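Local atomic coordinates of L-ribulose 3-epimerase (Methylomonas sp. DH-1, PDB entry 7CJ7), a protein that catalyses the manganese-dependent epimerization of ketoses at carbon 3, most actively L-ribulose, and works as a homodimer with a TIM-barrel fold. Residues C114-Y119 and S258-V263; I149-V154 and L169-E174; R156-I161 and D185-N190. One frame throughout, in Å; residues are numbered along the deposited sequence.

Interaction 1: residues C114-Y119 and S258-V263; sequences CALGKY and SNTLCV
Leu-116 meets Thr-260 and Leu-261 in a contact made by van der Waals packing, with no hydrogen bond passing between 114-119 and 258-263. The methyl of Thr-260 does most of the touching: CG2 lies 3.4 Å from the carbonyl O of Leu-116 and 4.1 Å from CG of the same leucine. The first torsion of Thr-260 puts OG1 beside the backbone N and CG2 anti to it, which aims the methyl at the loop, while OG1 turns back along its own helix and makes a weak hydrogen bond to Lys-256 O. A second apolar touch joins branch ends, CD2 of Leu-116 to CD2 of Leu-261 at 4.2 Å. The CB of Leu-261 does not head for the loop, so the approach is made by the far end of its side chain.

The backbone is closely involved as well. Gly-117 brings its CA to 4.0 Å from CG2 of Thr-260; at its phi/psi of 144°/-167° a CB would be pressed against the carbonyl O of Leu-116 and would also come close to that methyl. On the other segment the helix ends in a Schellman motif: Cys-262 has positive phi, and Val-263 N bonds to Ser-258 O at 3.1 Å.

Polar bonds hold the loop from within and from its surroundings. Ala-115 N donates to Tyr-119 OH over 3.0 Å, at a bent 137°, and that hydroxyl also bonds to Asp-77. Toward the second subunit, Asn-259 O bonds to Lys-118 of that chain, placing the contact beside the dimer interface.

The packing is consistent with an apolar backing to one side of the substrate pocket, Leu-261 touching the bound L-sorbose itself and Leu-116 lying behind Glu-158, a sugar-binding residue.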
loop_
_atom_site.group_PDB
_atom_site.type_symbol
_atom_site.label_atom_id
_atom_site.label_comp_id
_atom_site.label_asym_id
_atom_site.label_seq_id
_atom_site.Cartn_x
_atom_site.Cartn_y
_atom_site.Cartn_z
ATOM N N CYS A 114 -8.267 -11.521 -10.757
ATOM C CA CYS A 114 -9.270 -10.720 -10.007
ATOM C C CYS A 114 -9.316 -9.283 -10.536
ATOM O O CYS A 114 -8.496 -8.933 -11.413
ATOM C CB CYS A 114 -8.945 -10.699 -8.523
ATOM S SG CYS A 114 -7.477 -9.721 -8.136
ATOM N N ALA A 115 -10.241 -8.478 -10.016
ATOM C CA ALA A 115 -10.280 -7.023 -10.283
ATOM C C ALA A 115 -9.071 -6.374 -9.600
ATOM O O ALA A 115 -8.834 -6.627 -8.398
ATOM C CB ALA A 115 -11.584 -6.431 -9.813
ATOM N N LEU A 116 -8.297 -5.599 -10.351
ATOM C CA LEU A 116 -7.165 -4.811 -9.801
ATOM C C LEU A 116 -7.762 -3.623 -9.054
ATOM O O LEU A 116 -8.456 -2.822 -9.707
ATOM C CB LEU A 116 -6.266 -4.346 -10.947
ATOM C CG LEU A 116 -5.069 -3.492 -10.541
ATOM C CD1 LEU A 116 -4.113 -4.277 -9.675
ATOM C CD2 LEU A 116 -4.351 -2.950 -11.767
ATOM N N GLY A 117 -7.537 -3.533 -7.744
ATOM C CA GLY A 117 -7.971 -2.369 -6.950
ATOM C C GLY A 117 -8.433 -2.745 -5.558
ATOM O O GLY A 117 -8.152 -3.871 -5.121
ATOM N N LYS A 118 -9.081 -1.802 -4.870
ATOM C CA LYS A 118 -9.309 -1.893 -3.406
ATOM C C LYS A 118 -10.660 -2.549 -3.119
ATOM O O LYS A 118 -11.675 -1.860 -3.175
ATOM C CB LYS A 118 -9.276 -0.524 -2.723
ATOM C CG LYS A 118 -9.243 -0.635 -1.203
ATOM C CD LYS A 118 -9.626 0.606 -0.437
ATOM C CE LYS A 118 -8.425 1.285 0.176
ATOM N NZ LYS A 118 -7.501 1.734 -0.887
ATOM N N TYR A 119 -10.651 -3.830 -2.778
ATOM C CA TYR A 119 -11.874 -4.573 -2.403
ATOM C C TYR A 119 -12.358 -4.007 -1.078
ATOM O O TYR A 119 -11.543 -3.685 -0.214
ATOM C CB TYR A 119 -11.580 -6.067 -2.298
ATOM C CG TYR A 119 -11.544 -6.777 -3.626
ATOM C CD1 TYR A 119 -12.705 -7.265 -4.197
ATOM C CD2 TYR A 119 -10.359 -6.948 -4.323
ATOM C CE1 TYR A 119 -12.693 -7.939 -5.407
ATOM C CE2 TYR A 119 -10.334 -7.611 -5.538
ATOM C CZ TYR A 119 -11.506 -8.110 -6.080
ATOM O OH TYR A 119 -11.509 -8.768 -7.276
ATOM N N SER A 258 -3.846 4.588 -13.707
ATOM C CA SER A 258 -3.086 5.527 -12.841
ATOM C C SER A 258 -3.891 5.842 -11.573
ATOM O O SER A 258 -3.277 5.906 -10.480
ATOM C CB SER A 258 -2.687 6.766 -13.595
ATOM O OG SER A 258 -1.697 6.449 -14.574
ATOM N N ASN A 259 -5.212 6.006 -11.694
ATOM C CA ASN A 259 -6.088 6.354 -10.547
ATOM C C ASN A 259 -6.335 5.095 -9.707
ATOM O O ASN A 259 -6.359 5.211 -8.464
ATOM C CB ASN A 259 -7.354 7.072 -11.013
ATOM C CG ASN A 259 -7.037 8.470 -11.495
ATOM O OD1 ASN A 259 -6.180 9.145 -10.924
ATOM N ND2 ASN A 259 -7.708 8.904 -12.545
ATOM N N THR A 260 -6.444 3.922 -10.334
ATOM C CA THR A 260 -6.541 2.633 -9.597
ATOM C C THR A 260 -5.291 2.452 -8.722
ATOM O O THR A 260 -5.426 1.964 -7.566
ATOM C CB THR A 260 -6.747 1.446 -10.548
ATOM O OG1 THR A 260 -7.962 1.656 -11.263
ATOM C CG2 THR A 260 -6.828 0.124 -9.820
ATOM N N LEU A 261 -4.121 2.835 -9.233
ATOM C CA LEU A 261 -2.815 2.635 -8.550
ATOM C C LEU A 261 -2.485 3.838 -7.660
ATOM O O LEU A 261 -1.403 3.836 -7.039
ATOM C CB LEU A 261 -1.714 2.408 -9.590
ATOM C CG LEU A 261 -1.880 1.159 -10.455
ATOM C CD1 LEU A 261 -0.643 0.935 -11.317
ATOM C CD2 LEU A 261 -2.160 -0.060 -9.592
ATOM N N CYS A 262 -3.382 4.821 -7.579
ATOM C CA CYS A 262 -3.258 5.982 -6.657
ATOM C C CYS A 262 -1.920 6.696 -6.897
ATOM O O CYS A 262 -1.219 7.010 -5.919
ATOM C CB CYS A 262 -3.394 5.540 -5.202
ATOM S SG CYS A 262 -5.004 4.793 -4.826
ATOM N N VAL A 263 -1.597 6.992 -8.161
ATOM C CA VAL A 263 -0.317 7.660 -8.535
ATOM C C VAL A 263 -0.524 9.176 -8.430
ATOM O O VAL A 263 -0.764 9.830 -9.455
ATOM C CB VAL A 263 0.162 7.224 -9.928
ATOM C CG1 VAL A 263 1.506 7.853 -10.285
ATOM C CG2 VAL A 263 0.247 5.715 -10.030
#

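Interaction 2: residues I149-V154 and L169-E174; sequences IDLEVV and LAFLDE. With MN (manganese (II) ion), chain D; SOL (L-sorbose), chain C.
The ring of Phe-171 is approached obliquely by CD2 of Leu-151. The methyl is 3.6 Å from CE1 and 3.9 Å from CD1, so it lies nearest the CD1-CE1 bond, and the two side chains cross at about a right angle. Around the same ring, Arg-128, Ser-131 and Val-132 of helix 125-143 and Ile-161 of a loop supply further packing. With CG anti to the backbone N (chi1 -176°), the ring of Phe-171 reaches from the helix toward the strand.

Leu-172 adds the second apolar touch, its CD2 lying 4.1 Å from the same CD2 of Leu-151. One methyl of the strand is therefore shared by two consecutive helix residues, and all three side chains are buried.

The next strand residue serves the other surface of the sheet. Glu-152, extended beyond CG, binds manganese through OE2 at 2.1 Å, and its OE1 accepts a 2.7 Å hydrogen bond from O4 of L-sorbose. Asp-185, His-211 and Glu-246 complete the protein ligands of the metal, and Glu-152 probably acts as a proton donor/acceptor in catalysis.

Leucine outward to helix 165-175 and glutamate inward to the metal are the arrangement of a TIM-barrel beta-alpha-beta unit, here strand 148-152, helix 165-175 and strand 180-185.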
loop_
_atom_site.group_PDB
_atom_site.type_symbol
_atom_site.label_atom_id
_atom_site.label_comp_id
_atom_site.label_asym_id
_atom_site.label_seq_id
_atom_site.Cartn_x
_atom_site.Cartn_y
_atom_site.Cartn_z
ATOM N N ILE A 149 0.903 -18.135 -18.486
ATOM C CA ILE A 149 0.264 -17.077 -17.662
ATOM C C ILE A 149 1.026 -16.988 -16.340
ATOM O O ILE A 149 1.415 -18.027 -15.783
ATOM C CB ILE A 149 -1.243 -17.303 -17.479
ATOM C CG1 ILE A 149 -1.564 -18.510 -16.595
ATOM C CG2 ILE A 149 -1.910 -17.408 -18.841
ATOM C CD1 ILE A 149 -3.042 -18.620 -16.264
ATOM N N ASP A 150 1.259 -15.762 -15.892
ATOM C CA ASP A 150 2.020 -15.470 -14.658
ATOM C C ASP A 150 1.120 -14.603 -13.777
ATOM O O ASP A 150 0.768 -13.479 -14.192
ATOM C CB ASP A 150 3.358 -14.818 -14.999
ATOM C CG ASP A 150 4.054 -15.463 -16.185
ATOM O OD1 ASP A 150 4.759 -16.482 -15.976
ATOM O OD2 ASP A 150 3.869 -14.951 -17.319
ATOM N N LEU A 151 0.746 -15.125 -12.617
ATOM C CA LEU A 151 -0.223 -14.487 -11.699
ATOM C C LEU A 151 0.552 -13.579 -10.744
ATOM O O LEU A 151 1.354 -14.088 -9.928
ATOM C CB LEU A 151 -0.984 -15.589 -10.962
ATOM C CG LEU A 151 -2.018 -16.357 -11.791
ATOM C CD1 LEU A 151 -1.395 -17.165 -12.917
ATOM C CD2 LEU A 151 -2.818 -17.268 -10.892
ATOM N N GLU A 152 0.362 -12.270 -10.887
ATOM C CA GLU A 152 1.127 -11.268 -10.119
ATOM C C GLU A 152 0.530 -11.138 -8.715
ATOM O O GLU A 152 -0.625 -10.706 -8.580
ATOM C CB GLU A 152 1.131 -9.918 -10.822
ATOM C CG GLU A 152 2.146 -8.979 -10.223
ATOM C CD GLU A 152 2.190 -7.632 -10.915
ATOM O OE1 GLU A 152 1.317 -7.371 -11.796
ATOM O OE2 GLU A 152 3.093 -6.861 -10.587
ATOM N N VAL A 153 1.332 -11.459 -7.712
ATOM C CA VAL A 153 1.023 -11.199 -6.279
ATOM C C VAL A 153 1.099 -9.692 -6.060
ATOM O O VAL A 153 2.139 -9.092 -6.362
ATOM C CB VAL A 153 2.010 -11.960 -5.382
ATOM C CG1 VAL A 153 1.769 -11.644 -3.917
ATOM C CG2 VAL A 153 1.939 -13.454 -5.662
ATOM N N VAL A 154 0.031 -9.079 -5.578
ATOM C CA VAL A 154 0.054 -7.612 -5.352
ATOM C C VAL A 154 -0.414 -7.345 -3.928
ATOM O O VAL A 154 -0.908 -8.270 -3.252
ATOM C CB VAL A 154 -0.784 -6.848 -6.390
ATOM C CG1 VAL A 154 -0.201 -6.982 -7.787
ATOM C CG2 VAL A 154 -2.240 -7.288 -6.351
ATOM N N LEU A 169 1.602 -19.450 -4.304
ATOM C CA LEU A 169 2.054 -20.835 -4.607
ATOM C C LEU A 169 0.973 -21.849 -4.184
ATOM O O LEU A 169 0.754 -22.805 -4.929
ATOM C CB LEU A 169 3.402 -21.095 -3.932
ATOM C CG LEU A 169 4.584 -20.337 -4.534
ATOM C CD1 LEU A 169 5.823 -20.514 -3.675
ATOM C CD2 LEU A 169 4.855 -20.782 -5.965
ATOM N N ALA A 170 0.277 -21.635 -3.062
ATOM C CA ALA A 170 -0.849 -22.494 -2.633
ATOM C C ALA A 170 -1.982 -22.386 -3.658
ATOM O O ALA A 170 -2.558 -23.422 -4.014
ATOM C CB ALA A 170 -1.313 -22.109 -1.260
ATOM N N PHE A 171 -2.267 -21.180 -4.144
ATOM C CA PHE A 171 -3.293 -20.922 -5.188
ATOM C C PHE A 171 -2.914 -21.696 -6.458
ATOM O O PHE A 171 -3.758 -22.398 -7.032
ATOM C CB PHE A 171 -3.426 -19.412 -5.407
ATOM C CG PHE A 171 -4.490 -18.976 -6.380
ATOM C CD1 PHE A 171 -4.280 -19.057 -7.744
ATOM C CD2 PHE A 171 -5.678 -18.429 -5.927
ATOM C CE1 PHE A 171 -5.247 -18.634 -8.638
ATOM C CE2 PHE A 171 -6.635 -17.978 -6.823
ATOM C CZ PHE A 171 -6.412 -18.069 -8.175
ATOM N N LEU A 172 -1.656 -21.604 -6.879
ATOM C CA LEU A 172 -1.182 -22.270 -8.116
ATOM C C LEU A 172 -1.264 -23.792 -7.952
ATOM O O LEU A 172 -1.448 -24.478 -8.958
ATOM C CB LEU A 172 0.237 -21.803 -8.416
ATOM C CG LEU A 172 0.321 -20.425 -9.061
ATOM C CD1 LEU A 172 1.754 -19.943 -9.106
ATOM C CD2 LEU A 172 -0.263 -20.458 -10.450
ATOM N N ASP A 173 -1.145 -24.302 -6.726
ATOM C CA ASP A 173 -1.260 -25.762 -6.471
ATOM C C ASP A 173 -2.685 -26.213 -6.798
ATOM O O ASP A 173 -2.847 -27.324 -7.312
ATOM C CB ASP A 173 -0.932 -26.127 -5.026
ATOM C CG ASP A 173 0.539 -26.040 -4.681
ATOM O OD1 ASP A 173 1.363 -26.120 -5.611
ATOM O OD2 ASP A 173 0.847 -25.905 -3.468
ATOM N N GLU A 174 -3.681 -25.372 -6.520
ATOM C CA GLU A 174 -5.111 -25.671 -6.805
ATOM C C GLU A 174 -5.362 -25.485 -8.308
ATOM O O GLU A 174 -6.123 -26.269 -8.883
ATOM C CB GLU A 174 -6.035 -24.809 -5.936
ATOM C CG GLU A 174 -5.864 -25.049 -4.439
ATOM C CD GLU A 174 -6.573 -24.059 -3.521
ATOM O OE1 GLU A 174 -6.161 -23.930 -2.344
ATOM O OE2 GLU A 174 -7.537 -23.410 -3.972
HETATM MN MN MN D . 3.819 -5.031 -11.242
HETATM C C1 SOL C . 0.028 -3.117 -10.328
HETATM O O1 SOL C . 0.334 -2.521 -9.089
HETATM C C2 SOL C . 1.230 -3.748 -10.953
HETATM O O2 SOL C . 2.192 -4.058 -10.272
HETATM C C3 SOL C . 1.243 -3.944 -12.463
HETATM O O3 SOL C . 2.195 -4.913 -12.837
HETATM C C4 SOL C . -0.138 -4.323 -12.987
HETATM O O4 SOL C . -0.544 -5.562 -12.400
HETATM C C5 SOL C . -0.198 -4.469 -14.509
HETATM O O5 SOL C . -1.469 -4.999 -14.882
HETATM C C6 SOL C . 0.024 -3.168 -15.251
HETATM O O6 SOL C . 0.001 -3.386 -16.664
#

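Interaction 3: residues R156-I161 and D185-N190; sequences RYETNI and DTYHMN. With MN (manganese (II) ion), chain D; SOL (L-sorbose), chain C.
The ketose pocket beside the manganese is where Glu-158 meets His-188 and Tyr-187. Both carboxylate oxygens of Glu-158 approach CE1 of His-188, OE1 at 3.3 Å and OE2 at 3.4 Å in the plane of the ring, with carboxylate and imidazole planes 90° apart and no hydrogen bond between them. L-sorbose bridges the pair: its O1 donates to Glu-158 OE1 at an unusually short 2.5 Å, a length to treat with caution, and accepts from His-188 NE2 at 2.9 Å. The same NE2 also reaches sugar O2 at 3.0 Å, straighter (149° against 132°), one donor shared by two oxygens.

One face of the imidazole is covered by Tyr-187, whose CD2 stands 3.5 Å above the ring centre. OE2 of Glu-158 lies at the tyrosine's edge, 4.1 Å from CE2; that oxygen and Tyr-187 OH both hydrogen-bond to Tyr-157 OH of the second subunit, which probably helps position this side of the pocket.

In Asp-185, OD2 binds manganese at 2.0 Å, while OD1 accepts from Tyr-187 N as an N-cap. A metal ligand at a strand end that also caps the following helix fits the C-terminal active-site rim of a TIM barrel.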
loop_
_atom_site.group_PDB
_atom_site.type_symbol
_atom_site.label_atom_id
_atom_site.label_comp_id
_atom_site.label_asym_id
_atom_site.label_seq_id
_atom_site.Cartn_x
_atom_site.Cartn_y
_atom_site.Cartn_z
ATOM N N ARG A 156 -2.296 -5.663 -0.492
ATOM C CA ARG A 156 -3.660 -5.727 0.084
ATOM C C ARG A 156 -4.576 -4.669 -0.550
ATOM O O ARG A 156 -5.796 -4.916 -0.612
ATOM C CB ARG A 156 -3.551 -5.512 1.593
ATOM C CG ARG A 156 -3.010 -4.137 1.970
ATOM C CD ARG A 156 -2.613 -4.023 3.430
ATOM N NE ARG A 156 -1.589 -4.991 3.790
ATOM C CZ ARG A 156 -1.277 -5.316 5.033
ATOM N NH1 ARG A 156 -1.903 -4.733 6.036
ATOM N NH2 ARG A 156 -0.346 -6.226 5.272
ATOM N N TYR A 157 -4.053 -3.517 -0.967
ATOM C CA TYR A 157 -4.903 -2.431 -1.524
ATOM C C TYR A 157 -5.259 -2.723 -2.993
ATOM O O TYR A 157 -6.065 -1.970 -3.548
ATOM C CB TYR A 157 -4.227 -1.061 -1.382
ATOM C CG TYR A 157 -3.793 -0.701 0.017
ATOM C CD1 TYR A 157 -4.695 -0.251 0.967
ATOM C CD2 TYR A 157 -2.459 -0.778 0.381
ATOM C CE1 TYR A 157 -4.289 0.100 2.245
ATOM C CE2 TYR A 157 -2.034 -0.445 1.656
ATOM C CZ TYR A 157 -2.952 0.012 2.589
ATOM O OH TYR A 157 -2.539 0.359 3.839
ATOM N N GLU A 158 -4.682 -3.768 -3.605
ATOM C CA GLU A 158 -4.839 -4.050 -5.058
ATOM C C GLU A 158 -5.461 -5.433 -5.321
ATOM O O GLU A 158 -5.930 -5.642 -6.450
ATOM C CB GLU A 158 -3.500 -3.869 -5.774
ATOM C CG GLU A 158 -3.009 -2.423 -5.779
ATOM C CD GLU A 158 -1.796 -2.180 -6.667
ATOM O OE1 GLU A 158 -1.595 -2.981 -7.603
ATOM O OE2 GLU A 158 -1.031 -1.219 -6.405
ATOM N N THR A 159 -5.474 -6.340 -4.337
ATOM C CA THR A 159 -6.230 -7.623 -4.392
ATOM C C THR A 159 -6.514 -8.123 -2.981
ATOM O O THR A 159 -5.727 -7.823 -2.059
ATOM C CB THR A 159 -5.505 -8.753 -5.139
ATOM O OG1 THR A 159 -6.417 -9.845 -5.263
ATOM C CG2 THR A 159 -4.279 -9.274 -4.431
ATOM N N ASN A 160 -7.579 -8.898 -2.837
ATOM C CA ASN A 160 -7.890 -9.590 -1.566
ATOM C C ASN A 160 -7.657 -11.098 -1.727
ATOM O O ASN A 160 -7.968 -11.818 -0.783
ATOM C CB ASN A 160 -9.291 -9.216 -1.076
ATOM C CG ASN A 160 -10.405 -9.691 -1.982
ATOM O OD1 ASN A 160 -10.154 -10.317 -3.004
ATOM N ND2 ASN A 160 -11.639 -9.381 -1.616
ATOM N N ILE A 161 -7.078 -11.554 -2.846
ATOM C CA ILE A 161 -6.968 -13.011 -3.163
ATOM C C ILE A 161 -5.605 -13.548 -2.721
ATOM O O ILE A 161 -5.574 -14.613 -2.081
ATOM C CB ILE A 161 -7.224 -13.288 -4.659
ATOM C CG1 ILE A 161 -8.672 -12.990 -5.039
ATOM C CG2 ILE A 161 -6.838 -14.708 -5.023
ATOM C CD1 ILE A 161 -9.677 -13.914 -4.387
ATOM N N ASP A 185 6.674 -8.952 -7.706
ATOM C CA ASP A 185 6.901 -7.511 -7.983
ATOM C C ASP A 185 7.503 -6.892 -6.721
ATOM O O ASP A 185 6.842 -6.941 -5.666
ATOM C CB ASP A 185 5.585 -6.862 -8.408
ATOM C CG ASP A 185 5.692 -5.377 -8.708
ATOM O OD1 ASP A 185 6.463 -4.701 -8.028
ATOM O OD2 ASP A 185 4.987 -4.927 -9.612
ATOM N N THR A 186 8.721 -6.358 -6.803
ATOM C CA THR A 186 9.475 -5.907 -5.604
ATOM C C THR A 186 8.688 -4.811 -4.868
ATOM O O THR A 186 8.823 -4.721 -3.643
ATOM C CB THR A 186 10.892 -5.457 -5.963
ATOM O OG1 THR A 186 10.832 -4.413 -6.939
ATOM C CG2 THR A 186 11.734 -6.606 -6.477
ATOM N N TYR A 187 7.919 -3.984 -5.575
ATOM C CA TYR A 187 7.103 -2.914 -4.943
ATOM C C TYR A 187 6.090 -3.550 -3.983
ATOM O O TYR A 187 5.947 -3.097 -2.835
ATOM C CB TYR A 187 6.400 -2.059 -5.997
ATOM C CG TYR A 187 5.267 -1.230 -5.450
ATOM C CD1 TYR A 187 5.503 -0.084 -4.717
ATOM C CD2 TYR A 187 3.950 -1.593 -5.668
ATOM C CE1 TYR A 187 4.462 0.674 -4.202
ATOM C CE2 TYR A 187 2.900 -0.841 -5.166
ATOM C CZ TYR A 187 3.156 0.312 -4.453
ATOM O OH TYR A 187 2.129 1.058 -3.949
ATOM N N HIS A 188 5.379 -4.576 -4.449
ATOM C CA HIS A 188 4.349 -5.285 -3.647
ATOM C C HIS A 188 5.012 -6.090 -2.529
ATOM O O HIS A 188 4.465 -6.114 -1.412
ATOM C CB HIS A 188 3.463 -6.123 -4.569
ATOM C CG HIS A 188 2.701 -5.287 -5.538
ATOM N ND1 HIS A 188 1.731 -4.394 -5.132
ATOM C CD2 HIS A 188 2.766 -5.204 -6.886
ATOM C CE1 HIS A 188 1.222 -3.803 -6.199
ATOM N NE2 HIS A 188 1.838 -4.288 -7.284
ATOM N N MET A 189 6.151 -6.719 -2.811
ATOM C CA MET A 189 6.881 -7.568 -1.838
ATOM C C MET A 189 7.336 -6.694 -0.666
ATOM O O MET A 189 7.318 -7.171 0.485
ATOM C CB MET A 189 8.106 -8.217 -2.484
ATOM C CG MET A 189 7.770 -9.165 -3.605
ATOM S SD MET A 189 9.265 -9.811 -4.380
ATOM C CE MET A 189 9.952 -10.760 -3.023
ATOM N N ASN A 190 7.721 -5.454 -0.967
ATOM C CA ASN A 190 8.255 -4.491 0.029
ATOM C C ASN A 190 7.204 -4.273 1.125
ATOM O O ASN A 190 7.583 -4.041 2.287
ATOM C CB ASN A 190 8.657 -3.173 -0.636
ATOM C CG ASN A 190 9.226 -2.195 0.367
ATOM O OD1 ASN A 190 10.216 -2.499 1.034
ATOM N ND2 ASN A 190 8.567 -1.061 0.529
HETATM MN MN MN D . 3.819 -5.031 -11.242
HETATM C C1 SOL C . 0.028 -3.117 -10.328
HETATM O O1 SOL C . 0.334 -2.521 -9.089
HETATM C C2 SOL C . 1.230 -3.748 -10.953
HETATM O O2 SOL C . 2.192 -4.058 -10.272
HETATM C C3 SOL C . 1.243 -3.944 -12.463
HETATM O O3 SOL C . 2.195 -4.913 -12.837
HETATM C C4 SOL C . -0.138 -4.323 -12.987
HETATM O O4 SOL C . -0.544 -5.562 -12.400
HETATM C C5 SOL C . -0.198 -4.469 -14.509
HETATM O O5 SOL C . -1.469 -4.999 -14.882
HETATM C C6 SOL C . 0.024 -3.168 -15.251
HETATM O O6 SOL C . 0.001 -3.386 -16.664
#

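Overall arrangement
From the N terminus, the chain leaves strand 107-112 through loop 114-119, the first half of interaction 1, whose partner 258-263 comes after the last barrel strand. This closes a loop of 138 residues, within which both other contacts are nested. Interaction 2 closes a short loop from strand 148-152 to helix 165-175. Interaction 3 begins inside that loop, at 156-161, and ends beyond it at 185-190, so the two cross. Interactions 1 and 3 meet where Gly-117 N lies 3.0 Å from Glu-158 O, and both touch the second subunit. Interactions 2 and 3 share manganese and L-sorbose, tying barrel wall, pocket loops and dimer interface together.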